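Local structure of alkaline phosphatase D (Bacillus subtilis, 2YEQ) at residues D21-W26 with D80-N85; K86-R91 with T104-A109. The protein catalyses the hydrolysis of phosphate esters, phosphodiesters among them, at an active site that contains iron and calcium. One frame throughout, in Å; residues are numbered along the deposited sequence.

Interaction 1: D21-W26 with D80-N85; sequences DSVVLW and DGLEPN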
loop_
_atom_site.group_PDB
_atom_site.type_symbol
_atom_site.label_atom_id
_atom_site.label_comp_id
_atom_site.label_asym_id
_atom_site.label_seq_id
_atom_site.Cartn_x
_atom_site.Cartn_y
_atom_site.Cartn_z
ATOM N N ASP A 21 -7.939 7.100 21.044
ATOM C CA ASP A 21 -9.174 6.792 21.773
ATOM C C ASP A 21 -10.242 6.062 20.945
ATOM O O ASP A 21 -11.383 5.931 21.392
ATOM C CB ASP A 21 -9.777 8.099 22.292
ATOM C CG ASP A 21 -10.312 8.981 21.168
ATOM O OD1 ASP A 21 -9.700 9.011 20.073
ATOM O OD2 ASP A 21 -11.361 9.632 21.364
ATOM N N SER A 22 -9.893 5.624 19.741
ATOM C CA SER A 22 -10.867 5.008 18.835
ATOM C C SER A 22 -10.155 4.287 17.730
ATOM O O SER A 22 -8.952 4.496 17.511
ATOM C CB SER A 22 -11.795 6.057 18.220
ATOM O OG SER A 22 -11.078 6.990 17.440
ATOM N N VAL A 23 -10.909 3.447 17.025
ATOM C CA VAL A 23 -10.407 2.712 15.885
ATOM C C VAL A 23 -11.604 2.417 14.978
ATOM O O VAL A 23 -12.741 2.372 15.449
ATOM C CB VAL A 23 -9.737 1.401 16.335
ATOM C CG1 VAL A 23 -10.769 0.453 16.986
ATOM C CG2 VAL A 23 -9.047 0.716 15.151
ATOM N N VAL A 24 -11.362 2.248 13.686
ATOM C CA VAL A 24 -12.422 1.834 12.766
ATOM C C VAL A 24 -12.494 0.309 12.763
ATOM O O VAL A 24 -11.461 -0.377 12.677
ATOM C CB VAL A 24 -12.187 2.338 11.328
ATOM C CG1 VAL A 24 -13.268 1.788 10.396
ATOM C CG2 VAL A 24 -12.174 3.874 11.275
ATOM N N LEU A 25 -13.713 -0.209 12.855
ATOM C CA LEU A 25 -13.995 -1.630 12.686
ATOM C C LEU A 25 -14.767 -1.818 11.388
ATOM O O LEU A 25 -15.692 -1.066 11.110
ATOM C CB LEU A 25 -14.829 -2.149 13.861
ATOM C CG LEU A 25 -14.383 -1.779 15.282
ATOM C CD1 LEU A 25 -15.366 -2.376 16.313
ATOM C CD2 LEU A 25 -12.953 -2.258 15.549
ATOM N N TRP A 26 -14.417 -2.848 10.627
ATOM C CA TRP A 26 -14.990 -3.086 9.325
ATOM C C TRP A 26 -15.459 -4.527 9.185
ATOM O O TRP A 26 -14.809 -5.465 9.656
ATOM C CB TRP A 26 -13.952 -2.794 8.224
ATOM C CG TRP A 26 -14.430 -3.114 6.835
ATOM C CD1 TRP A 26 -15.040 -2.257 5.961
ATOM C CD2 TRP A 26 -14.351 -4.382 6.160
ATOM N NE1 TRP A 26 -15.354 -2.916 4.798
ATOM C CE2 TRP A 26 -14.950 -4.217 4.892
ATOM C CE3 TRP A 26 -13.846 -5.647 6.509
ATOM C CZ2 TRP A 26 -15.043 -5.248 3.971
ATOM C CZ3 TRP A 26 -13.974 -6.686 5.590
ATOM C CH2 TRP A 26 -14.560 -6.470 4.330
ATOM N N ASP A 80 -15.361 4.395 19.694
ATOM C CA ASP A 80 -14.656 5.387 20.489
ATOM C C ASP A 80 -14.786 5.082 21.984
ATOM O O ASP A 80 -15.288 4.024 22.353
ATOM C CB ASP A 80 -15.142 6.789 20.141
ATOM C CG ASP A 80 -16.603 7.018 20.482
ATOM O OD1 ASP A 80 -17.281 6.106 21.008
ATOM O OD2 ASP A 80 -17.070 8.137 20.203
ATOM N N GLY A 81 -14.309 5.994 22.828
ATOM C CA GLY A 81 -14.311 5.783 24.275
ATOM C C GLY A 81 -13.304 4.734 24.704
ATOM O O GLY A 81 -13.512 4.055 25.695
ATOM N N LEU A 82 -12.221 4.582 23.941
ATOM C CA LEU A 82 -11.207 3.582 24.237
ATOM C C LEU A 82 -10.008 4.221 24.923
ATOM O O LEU A 82 -9.847 5.432 24.919
ATOM C CB LEU A 82 -10.737 2.876 22.955
ATOM C CG LEU A 82 -11.798 2.187 22.095
ATOM C CD1 LEU A 82 -11.160 1.550 20.844
ATOM C CD2 LEU A 82 -12.546 1.134 22.916
ATOM N N GLU A 83 -9.154 3.387 25.496
ATOM C CA GLU A 83 -7.940 3.859 26.156
ATOM C C GLU A 83 -6.766 3.787 25.188
ATOM O O GLU A 83 -6.756 2.945 24.298
ATOM C CB GLU A 83 -7.612 2.975 27.368
ATOM C CG GLU A 83 -8.681 2.955 28.472
ATOM C CD GLU A 83 -8.295 2.004 29.595
ATOM O OE1 GLU A 83 -7.399 2.378 30.388
ATOM O OE2 GLU A 83 -8.854 0.878 29.670
ATOM N N PRO A 84 -5.739 4.598 25.421
ATOM C CA PRO A 84 -4.591 4.647 24.503
ATOM C C PRO A 84 -3.612 3.496 24.640
ATOM O O PRO A 84 -3.487 2.894 25.692
ATOM C CB PRO A 84 -3.925 5.966 24.837
ATOM C CG PRO A 84 -4.304 6.240 26.231
ATOM C CD PRO A 84 -5.687 5.679 26.415
ATOM N N ASN A 85 -2.951 3.177 23.540
ATOM C CA ASN A 85 -1.958 2.130 23.472
ATOM C C ASN A 85 -2.415 0.800 24.051
ATOM O O ASN A 85 -1.649 0.116 24.736
ATOM C CB ASN A 85 -0.690 2.607 24.168
ATOM C CG ASN A 85 0.553 1.912 23.671
ATOM O OD1 ASN A 85 0.574 1.287 22.623
ATOM N ND2 ASN A 85 1.606 2.007 24.457
HETATM O O HOH W 1 -13.284 8.645 22.779
#
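The backbone of Asp-21 runs beside that of Leu-82, joined by one nearly straight hydrogen bond from Leu-82 N to Asp-21 O (3.0 Å, 161°). The same carbonyl oxygen receives a CA-H...O contact from Asp-80 CA at 3.4 Å. A water bridges the two segments: it donates to Asp-21 OD2 (2.6 Å) and accepts from Gly-81 N (2.8 Å), so the carboxylate reaches the turn indirectly. Asp-21 has CG lodged between its backbone N and carbonyl carbon (chi1 69°), which brings OD2 to that water. Gly-81 suits the turn because its positive phi of 71° strains a residue without a side chain least. The contact prolongs the pairing of strands 23-28 and 74-79 just where the chain leaves the latter for strand 87-94, crossing from one sheet to the other in a domain consistent with an immunoglobulin-like (E-set) sandwich. Leu-82, buried, apolar and branched, can touch two residues at once: its CD1 meets both Ser-22 CA and Val-23 CG1, each at 4.0 Å, the Val-23 and Leu-82 side chains crossing at a slant. Ser-22 sets its small CB against Asp-80 CA at 3.7 Å, while its OG bonds to Arg-249 and the Asp-80 carboxylate pairs with Arg-61.

Interaction 2: K86-R91 with T104-A109; sequences KVYYYR and TKTLPA. With PE5 (3,6,9,12,15,18,21,24-octaoxahexacosan-1-ol), chain P.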
loop_
_atom_site.group_PDB
_atom_site.type_symbol
_atom_site.label_atom_id
_atom_site.label_comp_id
_atom_site.label_asym_id
_atom_site.label_seq_id
_atom_site.Cartn_x
_atom_site.Cartn_y
_atom_site.Cartn_z
ATOM N N LYS A 86 -3.650 0.425 23.749
ATOM C CA LYS A 86 -4.253 -0.781 24.302
ATOM C C LYS A 86 -4.788 -1.708 23.223
ATOM O O LYS A 86 -5.426 -1.251 22.275
ATOM C CB LYS A 86 -5.388 -0.388 25.243
ATOM C CG LYS A 86 -5.947 -1.559 26.028
ATOM C CD LYS A 86 -6.789 -1.111 27.224
ATOM C CE LYS A 86 -6.489 -1.928 28.491
ATOM N NZ LYS A 86 -6.393 -3.398 28.267
ATOM N N VAL A 87 -4.542 -3.004 23.405
ATOM C CA VAL A 87 -5.039 -4.054 22.533
ATOM C C VAL A 87 -6.482 -4.324 22.849
ATOM O O VAL A 87 -6.848 -4.427 24.033
ATOM C CB VAL A 87 -4.250 -5.354 22.717
ATOM C CG1 VAL A 87 -4.886 -6.528 21.942
ATOM C CG2 VAL A 87 -2.802 -5.134 22.300
ATOM N N TYR A 88 -7.316 -4.432 21.808
ATOM C CA TYR A 88 -8.711 -4.835 21.993
ATOM C C TYR A 88 -9.072 -5.931 21.029
ATOM O O TYR A 88 -8.378 -6.148 20.024
ATOM C CB TYR A 88 -9.640 -3.666 21.778
ATOM C CG TYR A 88 -9.533 -2.555 22.800
ATOM C CD1 TYR A 88 -10.285 -2.592 23.984
ATOM C CD2 TYR A 88 -8.735 -1.448 22.573
ATOM C CE1 TYR A 88 -10.231 -1.580 24.903
ATOM C CE2 TYR A 88 -8.680 -0.401 23.501
ATOM C CZ TYR A 88 -9.429 -0.479 24.664
ATOM O OH TYR A 88 -9.386 0.553 25.572
ATOM N N TYR A 89 -10.164 -6.623 21.347
ATOM C CA TYR A 89 -10.763 -7.604 20.467
ATOM C C TYR A 89 -12.125 -7.086 20.050
ATOM O O TYR A 89 -12.767 -6.317 20.801
ATOM C CB TYR A 89 -10.872 -8.957 21.163
ATOM C CG TYR A 89 -9.512 -9.477 21.532
ATOM C CD1 TYR A 89 -8.920 -9.116 22.743
ATOM C CD2 TYR A 89 -8.793 -10.273 20.651
ATOM C CE1 TYR A 89 -7.650 -9.561 23.077
ATOM C CE2 TYR A 89 -7.516 -10.726 20.968
ATOM C CZ TYR A 89 -6.950 -10.364 22.188
ATOM O OH TYR A 89 -5.687 -10.796 22.534
ATOM N N TYR A 90 -12.556 -7.483 18.854
ATOM C CA TYR A 90 -13.835 -7.038 18.336
ATOM C C TYR A 90 -14.497 -8.131 17.528
ATOM O O TYR A 90 -13.829 -9.024 17.003
ATOM C CB TYR A 90 -13.668 -5.733 17.521
ATOM C CG TYR A 90 -12.855 -5.907 16.252
ATOM C CD1 TYR A 90 -11.473 -5.804 16.277
ATOM C CD2 TYR A 90 -13.479 -6.161 15.022
ATOM C CE1 TYR A 90 -10.733 -5.972 15.131
ATOM C CE2 TYR A 90 -12.741 -6.326 13.873
ATOM C CZ TYR A 90 -11.382 -6.231 13.919
ATOM O OH TYR A 90 -10.638 -6.426 12.794
ATOM N N ARG A 91 -15.825 -8.063 17.432
ATOM C CA ARG A 91 -16.581 -8.980 16.581
ATOM C C ARG A 91 -17.939 -8.399 16.264
ATOM O O ARG A 91 -18.400 -7.466 16.927
ATOM C CB ARG A 91 -16.746 -10.350 17.247
ATOM C CG ARG A 91 -17.677 -10.295 18.404
ATOM C CD ARG A 91 -17.925 -11.665 19.017
ATOM N NE ARG A 91 -18.657 -11.489 20.265
ATOM C CZ ARG A 91 -18.905 -12.460 21.134
ATOM N NH1 ARG A 91 -18.461 -13.692 20.912
ATOM N NH2 ARG A 91 -19.583 -12.182 22.242
ATOM N N THR A 104 -7.181 -5.622 17.506
ATOM C CA THR A 104 -6.749 -4.298 17.138
ATOM C C THR A 104 -6.014 -3.591 18.276
ATOM O O THR A 104 -5.858 -4.144 19.367
ATOM C CB THR A 104 -7.947 -3.453 16.680
ATOM O OG1 THR A 104 -7.452 -2.292 16.016
ATOM C CG2 THR A 104 -8.862 -3.046 17.848
ATOM N N LYS A 105 -5.571 -2.363 18.024
ATOM C CA LYS A 105 -4.788 -1.631 19.017
ATOM C C LYS A 105 -4.817 -0.131 18.784
ATOM O O LYS A 105 -4.553 0.340 17.668
ATOM C CB LYS A 105 -3.352 -2.130 19.009
ATOM C CG LYS A 105 -2.511 -1.586 20.164
ATOM C CD LYS A 105 -1.076 -2.068 20.027
ATOM C CE LYS A 105 -0.160 -1.502 21.086
ATOM N NZ LYS A 105 0.715 -0.433 20.518
ATOM N N THR A 106 -5.175 0.617 19.818
ATOM C CA THR A 106 -5.227 2.065 19.730
ATOM C C THR A 106 -3.800 2.646 19.726
ATOM O O THR A 106 -2.845 2.003 20.155
ATOM C CB THR A 106 -6.003 2.708 20.908
ATOM O OG1 THR A 106 -5.496 2.192 22.151
ATOM C CG2 THR A 106 -7.502 2.482 20.797
ATOM N N LEU A 107 -3.674 3.874 19.249
ATOM C CA LEU A 107 -2.392 4.578 19.282
ATOM C C LEU A 107 -2.066 5.035 20.714
ATOM O O LEU A 107 -2.963 5.220 21.532
ATOM C CB LEU A 107 -2.456 5.822 18.406
ATOM C CG LEU A 107 -2.731 5.624 16.910
ATOM C CD1 LEU A 107 -2.632 6.990 16.220
ATOM C CD2 LEU A 107 -1.775 4.621 16.319
ATOM N N PRO A 108 -0.790 5.271 20.993
ATOM C CA PRO A 108 -0.401 5.992 22.216
ATOM C C PRO A 108 -1.035 7.370 22.275
ATOM O O PRO A 108 -1.390 7.944 21.238
ATOM C CB PRO A 108 1.123 6.151 22.080
ATOM C CG PRO A 108 1.553 5.102 21.155
ATOM C CD PRO A 108 0.376 4.836 20.218
ATOM N N ALA A 109 -1.180 7.893 23.486
ATOM C CA ALA A 109 -1.650 9.262 23.686
ATOM C C ALA A 109 -0.715 10.210 22.938
ATOM O O ALA A 109 0.478 9.938 22.831
ATOM C CB ALA A 109 -1.701 9.603 25.183
HETATM C C50 PE5 P . -20.038 -14.824 24.478
HETATM O O1 PE5 P . -19.237 -15.457 23.478
HETATM C C1 PE5 P . -17.824 -15.347 23.716
HETATM C C2 PE5 P . -17.033 -16.139 22.672
HETATM O O2 PE5 P . -16.109 -15.294 21.965
HETATM C C3 PE5 P . -15.312 -15.950 20.953
HETATM C C4 PE5 P . -15.980 -15.971 19.564
HETATM O O3 PE5 P . -16.905 -14.904 19.331
#
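Thr-106 OG1 is held by two backbone groups: Lys-86 N donates to it almost straight on (3.0 Å, 169°), and the hydroxyl is also hydrogen-bonded to the carbonyl oxygen of Glu-83. With chi1 at 51°, OG1 sits between the backbone N and the carbonyl carbon, where it can replace a backbone acceptor for Lys-86, while Thr-106 N returns a bond to Lys-86 O. Threonine suits this spot because its other branch is apolar, and CG2 lies 4.1 Å from Tyr-88 CE2, at a slant to the ring. Further along, Tyr-88 and Thr-104 form an antiparallel hydrogen-bonded pair, with Thr-104 N to Tyr-88 O at 2.8 Å and Tyr-88 N to Thr-104 O at 2.9 Å. Between these levels Val-87 and Lys-105 make a non-hydrogen-bonded pair. Lysine fits because its long apolar stem passes Lys-86 O, CG 3.6 Å from that oxygen, and carries NZ on to Asn-85 and Asp-144. Thr-104 serves two neighbours, its methyl CG2 lying against Tyr-88 CB and its OG1 bonding to Ser-15; Tyr-90 crosses it at about a right angle, CE1 4.1 Å from Thr-104 CB. Far from this pairing, Arg-91 NH2 forms a salt bridge to Glu-49, its guanidinium makes a cation-pi contact with Phe-56, and NH1 donates to O1 of a bound polyether (3.2 Å, 161°). A leucine here would probably leave the Glu-49 carboxylate without its mate and Phe-56 without its cation, and lose the polyether bond. Strand residues 87-91 and 104-105 belong to the hairpin of strands 87-94 and 97-105, with Lys-86 and Thr-106 continuing the bonding just beyond its open end, a hairpin consistent with the E-set (immunoglobulin-like) assignment of this domain.

Interactions 1 and 2 follow one another along the chain, and their centres lie about 6 Å apart in the N-terminal domain. Both are partly buried, but interaction 1 is a loop contact with an exposed, water-bridged edge, whereas interaction 2 is strand pairing supported by tyrosines and threonines and has no exposed residue among those that touch. The loop 80-85 leads directly into strand 87-94, and it also bonds back to the hairpin: Tyr-88 OH meets Glu-83 N, and Leu-82 rests on Tyr-88 and Thr-106. Between the two sheets, Val-23 touches Thr-104 and Leu-25 touches Tyr-90, so largely apolar packing joins the sheets that the backbone bonds build separately.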